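Local atomic coordinates of tryptophan halogenase (Shewanella frigidimarina, PDB entry 2PYX), a protein that probably acts as an FAD-dependent enzyme of the tryptophan halogenase family, using flavin monooxygenase-type chemistry. Residues 123-129 / 466-470; 282-286 / 357-361. One frame throughout, in Å; residues are numbered along the deposited sequence.

Interaction 1 (123-129 / 466-470); sequences DLCPYWL and QYVLY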
ATOM      1  N   ASP A 123      22.135   2.304 -13.157  1.00 17.58           N
ATOM      2  CA  ASP A 123      21.249   3.225 -12.439  1.00 16.41           C
ATOM      3  C   ASP A 123      21.362   4.576 -13.122  1.00 13.71           C
ATOM      4  O   ASP A 123      22.359   5.296 -12.975  1.00 15.26           O
ATOM      5  CB  ASP A 123      21.646   3.293 -10.956  1.00 16.70           C
ATOM      6  CG  ASP A 123      20.780   4.234 -10.144  1.00 18.46           C
ATOM      7  OD1 ASP A 123      20.017   5.005 -10.732  1.00 18.74           O
ATOM      8  OD2 ASP A 123      20.892   4.197  -8.906  1.00 21.76           O
ATOM      9  N   LEU A 124      20.319   4.967 -13.848  1.00 12.79           N
ATOM     10  CA  LEU A 124      20.345   6.190 -14.642  1.00 15.93           C
ATOM     11  C   LEU A 124      20.316   7.489 -13.829  1.00 13.96           C
ATOM     12  O   LEU A 124      20.640   8.559 -14.349  1.00 15.18           O
ATOM     13  CB  LEU A 124      19.159   6.224 -15.597  1.00 14.28           C
ATOM     14  CG  LEU A 124      19.187   5.235 -16.779  1.00 16.69           C
ATOM     15  CD1 LEU A 124      17.934   5.357 -17.621  1.00 16.88           C
ATOM     16  CD2 LEU A 124      20.426   5.506 -17.635  1.00 20.81           C
ATOM     17  N   CYS A 125      19.857   7.410 -12.578  1.00 12.10           N
ATOM     18  CA  CYS A 125      19.637   8.615 -11.814  1.00 11.43           C
ATOM     19  C   CYS A 125      20.803   9.617 -11.834  1.00 12.84           C
ATOM     20  O   CYS A 125      20.604  10.768 -12.204  1.00 12.77           O
ATOM     21  CB  CYS A 125      19.163   8.236 -10.407  1.00 11.27           C
ATOM     22  SG  CYS A 125      18.714   9.632  -9.366  1.00 12.71           S
ATOM     23  N   PRO A 126      22.023   9.208 -11.438  1.00 10.81           N
ATOM     24  CA  PRO A 126      23.103  10.207 -11.477  1.00 10.10           C
ATOM     25  C   PRO A 126      23.439  10.734 -12.882  1.00 12.51           C
ATOM     26  O   PRO A 126      23.977  11.836 -12.982  1.00 12.81           O
ATOM     27  CB  PRO A 126      24.306   9.468 -10.877  1.00 12.69           C
ATOM     28  CG  PRO A 126      23.983   8.057 -11.035  1.00 11.82           C
ATOM     29  CD  PRO A 126      22.499   7.941 -10.869  1.00 12.68           C
ATOM     30  N   TYR A 127      23.135   9.953 -13.917  1.00 13.20           N
ATOM     31  CA  TYR A 127      23.300  10.407 -15.315  1.00 14.49           C
ATOM     32  C   TYR A 127      22.233  11.400 -15.751  1.00 14.39           C
ATOM     33  O   TYR A 127      22.465  12.202 -16.663  1.00 15.49           O
ATOM     34  CB  TYR A 127      23.381   9.173 -16.254  1.00 14.62           C
ATOM     35  CG  TYR A 127      24.574   8.314 -15.878  1.00 12.11           C
ATOM     36  CD1 TYR A 127      25.849   8.558 -16.408  1.00 16.11           C
ATOM     37  CD2 TYR A 127      24.463   7.313 -14.910  1.00 11.73           C
ATOM     38  CE1 TYR A 127      26.966   7.819 -15.977  1.00 14.75           C
ATOM     39  CE2 TYR A 127      25.579   6.562 -14.496  1.00 15.28           C
ATOM     40  CZ  TYR A 127      26.829   6.816 -15.059  1.00 13.24           C
ATOM     41  OH  TYR A 127      27.896   6.060 -14.588  1.00 16.13           O
ATOM     42  N   TRP A 128      21.054  11.332 -15.123  1.00 12.05           N
ATOM     43  CA  TRP A 128      20.006  12.294 -15.377  1.00 12.51           C
ATOM     44  C   TRP A 128      20.286  13.640 -14.693  1.00 12.23           C
ATOM     45  O   TRP A 128      19.941  14.702 -15.202  1.00 14.35           O
ATOM     46  CB  TRP A 128      18.627  11.728 -14.951  1.00 12.72           C
ATOM     47  CG  TRP A 128      17.658  12.818 -14.741  1.00 12.82           C
ATOM     48  CD1 TRP A 128      16.941  13.480 -15.696  1.00 12.80           C
ATOM     49  CD2 TRP A 128      17.366  13.465 -13.510  1.00 12.17           C
ATOM     50  NE1 TRP A 128      16.194  14.450 -15.124  1.00 14.05           N
ATOM     51  CE2 TRP A 128      16.459  14.490 -13.777  1.00 13.86           C
ATOM     52  CE3 TRP A 128      17.814  13.279 -12.193  1.00 13.04           C
ATOM     53  CZ2 TRP A 128      15.965  15.320 -12.777  1.00 14.98           C
ATOM     54  CZ3 TRP A 128      17.308  14.084 -11.215  1.00 13.82           C
ATOM     55  CH2 TRP A 128      16.409  15.088 -11.496  1.00 12.46           C
ATOM     56  N   LEU A 129      20.912  13.587 -13.523  1.00 13.56           N
ATOM     57  CA  LEU A 129      21.019  14.737 -12.658  0.50 12.34           C
ATOM     58  C   LEU A 129      21.496  16.037 -13.347  1.00 13.73           C
ATOM     59  O   LEU A 129      20.917  17.110 -13.109  1.00 16.58           O
ATOM     60  CB  LEU A 129      21.892  14.326 -11.465  0.50 15.15           C
ATOM     61  CG  LEU A 129      21.857  15.156 -10.206  0.50 12.49           C
ATOM     62  CD1 LEU A 129      20.461  15.250  -9.631  0.50 13.72           C
ATOM     63  CD2 LEU A 129      22.846  14.554  -9.213  0.50 11.00           C
ATOM     64  N   GLN A 466      14.322   7.936  -5.195  1.00  8.44           N
ATOM     65  CA  GLN A 466      14.733   8.819  -6.285  1.00  9.09           C
ATOM     66  C   GLN A 466      13.549   9.554  -6.894  1.00  7.80           C
ATOM     67  O   GLN A 466      13.609  10.755  -7.153  1.00  8.85           O
ATOM     68  CB  GLN A 466      15.428   7.997  -7.379  1.00  9.66           C
ATOM     69  CG  GLN A 466      16.708   7.308  -6.894  1.00  9.60           C
ATOM     70  CD  GLN A 466      17.286   6.330  -7.904  1.00 12.50           C
ATOM     71  OE1 GLN A 466      16.603   5.920  -8.860  1.00 12.48           O
ATOM     72  NE2 GLN A 466      18.572   5.985  -7.719  1.00 13.59           N
ATOM     73  N   TYR A 467      12.462   8.837  -7.126  1.00  8.06           N
ATOM     74  CA  TYR A 467      11.304   9.460  -7.777  1.00  9.21           C
ATOM     75  C   TYR A 467      10.745  10.597  -6.927  1.00  9.36           C
ATOM     76  O   TYR A 467      10.346  11.629  -7.455  1.00 10.06           O
ATOM     77  CB  TYR A 467      10.198   8.461  -8.030  1.00 10.13           C
ATOM     78  CG  TYR A 467      10.408   7.559  -9.192  1.00 10.21           C
ATOM     79  CD1 TYR A 467      10.627   8.077 -10.481  1.00 10.16           C
ATOM     80  CD2 TYR A 467      10.299   6.190  -9.051  1.00  8.53           C
ATOM     81  CE1 TYR A 467      10.766   7.201 -11.595  1.00 11.33           C
ATOM     82  CE2 TYR A 467      10.417   5.318 -10.190  1.00  9.18           C
ATOM     83  CZ  TYR A 467      10.666   5.845 -11.437  1.00  9.34           C
ATOM     84  OH  TYR A 467      10.767   4.983 -12.534  1.00 11.23           O
ATOM     85  N   VAL A 468      10.661  10.394  -5.611  1.00  8.40           N
ATOM     86  CA  VAL A 468      10.156  11.439  -4.727  1.00  7.51           C
ATOM     87  C   VAL A 468      11.179  12.559  -4.583  1.00  8.25           C
ATOM     88  O   VAL A 468      10.843  13.744  -4.753  1.00  9.05           O
ATOM     89  CB  VAL A 468       9.705  10.871  -3.361  1.00  8.59           C
ATOM     90  CG1 VAL A 468       9.359  12.016  -2.378  1.00 10.03           C
ATOM     91  CG2 VAL A 468       8.488   9.979  -3.554  1.00  9.65           C
ATOM     92  N   LEU A 469      12.423  12.226  -4.262  1.00  7.69           N
ATOM     93  CA  LEU A 469      13.441  13.239  -4.025  1.00  8.66           C
ATOM     94  C   LEU A 469      13.551  14.182  -5.221  1.00  9.72           C
ATOM     95  O   LEU A 469      13.557  15.401  -5.071  1.00  9.69           O
ATOM     96  CB  LEU A 469      14.784  12.566  -3.738  1.00 10.09           C
ATOM     97  CG  LEU A 469      15.909  13.394  -3.151  1.00 10.89           C
ATOM     98  CD1 LEU A 469      15.596  13.872  -1.748  1.00 11.51           C
ATOM     99  CD2 LEU A 469      17.203  12.608  -3.096  1.00 10.09           C
ATOM    100  N   TYR A 470      13.695  13.607  -6.408  1.00  8.93           N
ATOM    101  CA  TYR A 470      13.905  14.403  -7.613  1.00 10.02           C
ATOM    102  C   TYR A 470      12.607  14.863  -8.243  1.00  9.85           C
ATOM    103  O   TYR A 470      12.593  15.874  -8.961  1.00 10.42           O
ATOM    104  CB  TYR A 470      14.821  13.683  -8.586  1.00  9.44           C
ATOM    105  CG  TYR A 470      16.175  13.441  -7.941  1.00  7.90           C
ATOM    106  CD1 TYR A 470      16.949  14.489  -7.414  1.00  8.36           C
ATOM    107  CD2 TYR A 470      16.634  12.145  -7.726  1.00  7.81           C
ATOM    108  CE1 TYR A 470      18.122  14.271  -6.741  1.00  8.84           C
ATOM    109  CE2 TYR A 470      17.850  11.927  -7.058  1.00  6.70           C
ATOM    110  CZ  TYR A 470      18.589  12.960  -6.568  1.00  9.14           C
ATOM    111  OH  TYR A 470      19.761  12.740  -5.886  1.00 10.74           O
TER
HETATM  112  O   HOH W   1      17.597   4.967 -11.308  1.00 25.25           O

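Interaction 2 (282-286 / 357-361); sequences GWIWD and IEPLE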
ATOM      1  N   GLY A 282      -2.492  19.302   5.399  1.00  8.66           N
ATOM      2  CA  GLY A 282      -2.486  17.892   5.075  1.00  7.61           C
ATOM      3  C   GLY A 282      -2.542  17.710   3.568  1.00  8.45           C
ATOM      4  O   GLY A 282      -1.961  18.489   2.826  1.00  8.59           O
ATOM      5  N   TRP A 283      -3.234  16.686   3.121  1.00  8.55           N
ATOM      6  CA  TRP A 283      -3.334  16.399   1.693  1.00  8.48           C
ATOM      7  C   TRP A 283      -4.607  15.637   1.439  1.00  8.99           C
ATOM      8  O   TRP A 283      -5.140  14.939   2.322  1.00  7.84           O
ATOM      9  CB  TRP A 283      -2.095  15.629   1.205  1.00  8.30           C
ATOM     10  CG  TRP A 283      -1.898  14.300   1.864  1.00  8.21           C
ATOM     11  CD1 TRP A 283      -1.278  14.033   3.082  1.00 11.09           C
ATOM     12  CD2 TRP A 283      -2.309  13.028   1.348  1.00  6.54           C
ATOM     13  NE1 TRP A 283      -1.320  12.681   3.329  1.00 10.99           N
ATOM     14  CE2 TRP A 283      -1.925  12.042   2.281  1.00  9.88           C
ATOM     15  CE3 TRP A 283      -2.962  12.615   0.186  1.00 10.52           C
ATOM     16  CZ2 TRP A 283      -2.201  10.678   2.093  1.00 11.84           C
ATOM     17  CZ3 TRP A 283      -3.172  11.255  -0.042  1.00 12.64           C
ATOM     18  CH2 TRP A 283      -2.792  10.298   0.918  1.00 11.68           C
ATOM     19  N   ILE A 284      -5.097  15.758   0.196  1.00  9.41           N
ATOM     20  CA  ILE A 284      -6.311  15.091  -0.227  1.00  9.21           C
ATOM     21  C   ILE A 284      -6.046  13.978  -1.235  1.00  9.17           C
ATOM     22  O   ILE A 284      -5.364  14.223  -2.231  1.00 10.09           O
ATOM     23  CB  ILE A 284      -7.272  16.111  -0.815  1.00  9.87           C
ATOM     24  CG1 ILE A 284      -7.824  16.952   0.327  1.00 12.31           C
ATOM     25  CG2 ILE A 284      -8.414  15.458  -1.545  1.00 12.76           C
ATOM     26  CD1 ILE A 284      -8.717  18.144  -0.111  1.00 12.35           C
ATOM     27  N   TRP A 285      -6.519  12.769  -0.917  1.00 10.87           N
ATOM     28  CA  TRP A 285      -6.401  11.627  -1.828  1.00 10.46           C
ATOM     29  C   TRP A 285      -7.594  11.616  -2.768  1.00 13.01           C
ATOM     30  O   TRP A 285      -8.671  12.142  -2.442  1.00 12.59           O
ATOM     31  CB  TRP A 285      -6.295  10.296  -1.109  1.00 12.71           C
ATOM     32  CG  TRP A 285      -7.573   9.701  -0.613  1.00 13.42           C
ATOM     33  CD1 TRP A 285      -8.570   9.128  -1.352  1.00 13.81           C
ATOM     34  CD2 TRP A 285      -7.952   9.539   0.757  1.00 15.31           C
ATOM     35  NE1 TRP A 285      -9.543   8.615  -0.521  1.00 13.88           N
ATOM     36  CE2 TRP A 285      -9.183   8.870   0.781  1.00 17.38           C
ATOM     37  CE3 TRP A 285      -7.355   9.902   1.978  1.00 14.87           C
ATOM     38  CZ2 TRP A 285      -9.831   8.556   1.981  1.00 16.42           C
ATOM     39  CZ3 TRP A 285      -8.007   9.609   3.150  1.00 15.01           C
ATOM     40  CH2 TRP A 285      -9.236   8.950   3.145  1.00 17.09           C
ATOM     41  N   ASP A 286      -7.386  11.037  -3.948  1.00 11.38           N
ATOM     42  CA  ASP A 286      -8.444  10.996  -4.949  1.00 11.90           C
ATOM     43  C   ASP A 286      -8.179   9.699  -5.707  1.00 11.07           C
ATOM     44  O   ASP A 286      -7.176   9.599  -6.411  1.00 12.81           O
ATOM     45  CB  ASP A 286      -8.409  12.262  -5.805  1.00 13.13           C
ATOM     46  CG  ASP A 286      -9.612  12.385  -6.739  1.00 16.33           C
ATOM     47  OD1 ASP A 286     -10.105  11.337  -7.225  1.00 16.31           O
ATOM     48  OD2 ASP A 286      -9.998  13.551  -7.020  1.00 18.97           O
ATOM     49  N   ILE A 357      -1.014   4.066   9.529  1.00 12.15           N
ATOM     50  CA  ILE A 357      -0.745   5.485   9.374  1.00 12.03           C
ATOM     51  C   ILE A 357      -1.601   5.986   8.211  1.00 13.10           C
ATOM     52  O   ILE A 357      -2.252   5.191   7.525  1.00 13.37           O
ATOM     53  CB  ILE A 357       0.741   5.721   9.072  1.00 14.90           C
ATOM     54  CG1 ILE A 357       1.165   4.757   7.920  1.00 22.29           C
ATOM     55  CG2 ILE A 357       1.592   5.441  10.344  1.00 13.40           C
ATOM     56  CD1 ILE A 357       2.368   5.087   7.300  1.00 27.89           C
ATOM     57  N   GLU A 358      -1.539   7.289   7.936  1.00  9.63           N
ATOM     58  CA  GLU A 358      -2.174   7.827   6.731  1.00 10.69           C
ATOM     59  C   GLU A 358      -1.833   7.000   5.484  1.00 10.56           C
ATOM     60  O   GLU A 358      -0.709   6.457   5.359  1.00 11.02           O
ATOM     61  CB  GLU A 358      -1.684   9.269   6.509  1.00  9.12           C
ATOM     62  CG  GLU A 358      -0.194   9.370   6.215  1.00 11.24           C
ATOM     63  CD  GLU A 358       0.281  10.767   6.383  1.00  9.42           C
ATOM     64  OE1 GLU A 358       0.381  11.210   7.545  1.00 10.26           O
ATOM     65  OE2 GLU A 358       0.462  11.448   5.338  1.00 10.05           O
ATOM     66  N   PRO A 359      -2.752   6.928   4.520  1.00 10.03           N
ATOM     67  CA  PRO A 359      -2.569   6.133   3.305  1.00 10.89           C
ATOM     68  C   PRO A 359      -1.676   6.757   2.240  1.00  9.05           C
ATOM     69  O   PRO A 359      -1.801   6.434   1.051  1.00 12.98           O
ATOM     70  CB  PRO A 359      -4.004   5.992   2.785  1.00 11.17           C
ATOM     71  CG  PRO A 359      -4.663   7.206   3.255  1.00 11.03           C
ATOM     72  CD  PRO A 359      -4.106   7.519   4.594  1.00 11.27           C
ATOM     73  N   LEU A 360      -0.738   7.613   2.661  1.00  9.58           N
ATOM     74  CA  LEU A 360       0.244   8.175   1.758  1.00 10.25           C
ATOM     75  C   LEU A 360       1.122   7.003   1.348  1.00 14.45           C
ATOM     76  O   LEU A 360       1.694   6.312   2.192  1.00 12.76           O
ATOM     77  CB  LEU A 360       1.090   9.221   2.465  1.00  9.43           C
ATOM     78  CG  LEU A 360       2.153  10.009   1.702  1.00 10.54           C
ATOM     79  CD1 LEU A 360       1.530  10.737   0.565  1.00 14.50           C
ATOM     80  CD2 LEU A 360       2.856  11.001   2.595  1.00 11.21           C
ATOM     81  N   GLU A 361       1.236   6.801   0.064  1.00 12.07           N
ATOM     82  CA  GLU A 361       1.957   5.688  -0.539  1.00 10.10           C
ATOM     83  C   GLU A 361       1.310   4.321  -0.284  1.00 11.20           C
ATOM     84  O   GLU A 361       1.957   3.288  -0.558  1.00 11.77           O
ATOM     85  CB  GLU A 361       3.444   5.672  -0.187  1.00  9.43           C
ATOM     86  CG  GLU A 361       4.176   6.896  -0.698  1.00 10.28           C
ATOM     87  CD  GLU A 361       4.399   6.900  -2.198  1.00 11.20           C
ATOM     88  OE1 GLU A 361       4.125   5.871  -2.860  1.00 11.84           O
ATOM     89  OE2 GLU A 361       4.850   7.937  -2.706  1.00 10.57           O
TER

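Interaction 1 (123-129 / 466-470)
Y470 lies across the outer end of the W128 indole: CZ3 of W128 comes to 3.5 Å from CG of Y470, and CH2 of W128 reaches CB of Y470. The six-membered ring of W128 and the phenol ring are inclined at 57°, an oblique meeting that is neither a stack nor an edge-to-face pair. W128 gets there by turning its CG anti to the backbone N (chi1 159°), while its NE1 is engaged with V135 O. Along the phenol ring, C125 SG touches CE2 of Y470 at 3.4 Å, a slanting sulfur-aromatic contact. In one of two modelled positions of L129, its CD1 meets CE1 of Y470 at 3.8 Å, the side chain crossing the tyrosine roughly at a right angle. The short helix 125-128 is thereby packed on helix 462-471 in the mainly helical C-terminal part of the chain, with F137 of helix 137-141 also touching C125 and Q466, and Y470 OH bonded to T476.

At the other end of the contact the chemistry turns polar. The carboxylate of D123 and the amide of Q466 approach from opposite directions, and Q466 NE2 donates to the syn lone pair of D123 OD2 at 3.2 Å; the acceptor lies in the amide plane. A second bond from NE2 to D123 OD1 is weak, and NE2 also binds P448 O. Water 1 donates to Q466 OE1 at 2.8 Å; its approach to D123 OD1 is too short to lean on. D123 OD1 also accepts from C125 N at 3.0 Å, a capping bond ahead of the turn that leads into the helix.

Interaction 2 (282-286 / 357-361)
This is a buried, largely apolar contact with one hydrogen bond, between strand 282-288 of the large mixed sheet and the loop joining strand 355-356 to helix 363-377. W283 carries it. Its NE1 donates to E358 OE2 at 3.0 Å with an N-H...O angle of 155°, reaching the oxygen from above the carboxylate plane. The same oxygen is bonded to Y412 OH, while N253 holds E358 OE1; the buried carboxylate is thus tied at both oxygens. L360 lies over one face of the indole, with CD1 4.2 Å from the centroid of the W283 six-membered ring, a CH-pi contact displaced toward the rim. Its CB sits 3.6 Å from CZ2 of W283. With chi1 at 61°, CG of W283 stands between the backbone N and the carbonyl carbon, which swings the ring out to this loop. Two residues on, W285 sets CE3 4.0 Å from CG of P359. WIWDIG here probably matches the first five positions of the halogenase signature WxWxIP, glycine replacing proline. The loop reaches E361, predicted to bind L-tryptophan; the side chain of K89, the predicted catalytic lysine, lies about 9 Å from that of P359, consistent with the substrate-site neighbourhood.

How the interactions relate
Both contacts are buried, but interaction 2 sits about 11 Å from the centre of the chain and interaction 1 about 23 Å, their centres lying about 24 Å apart. Interaction 1 joins two helices, with a carboxylate-amide hydrogen bond at one end and mixed aromatic and sulfur packing at the other. Interaction 2 joins a sheet strand to a loop, through an indole gripped by a carboxylate and a leucine. Along the chain, 282-286 and 357-361 are nested between the segments of interaction 1. The segments touch where V468 CG2 lies 4.3 Å from E361 OE2, though neither residue belongs to the contacts themselves; helix 383-413 serves both, since F407 and H411 touch V468 and also contact E361.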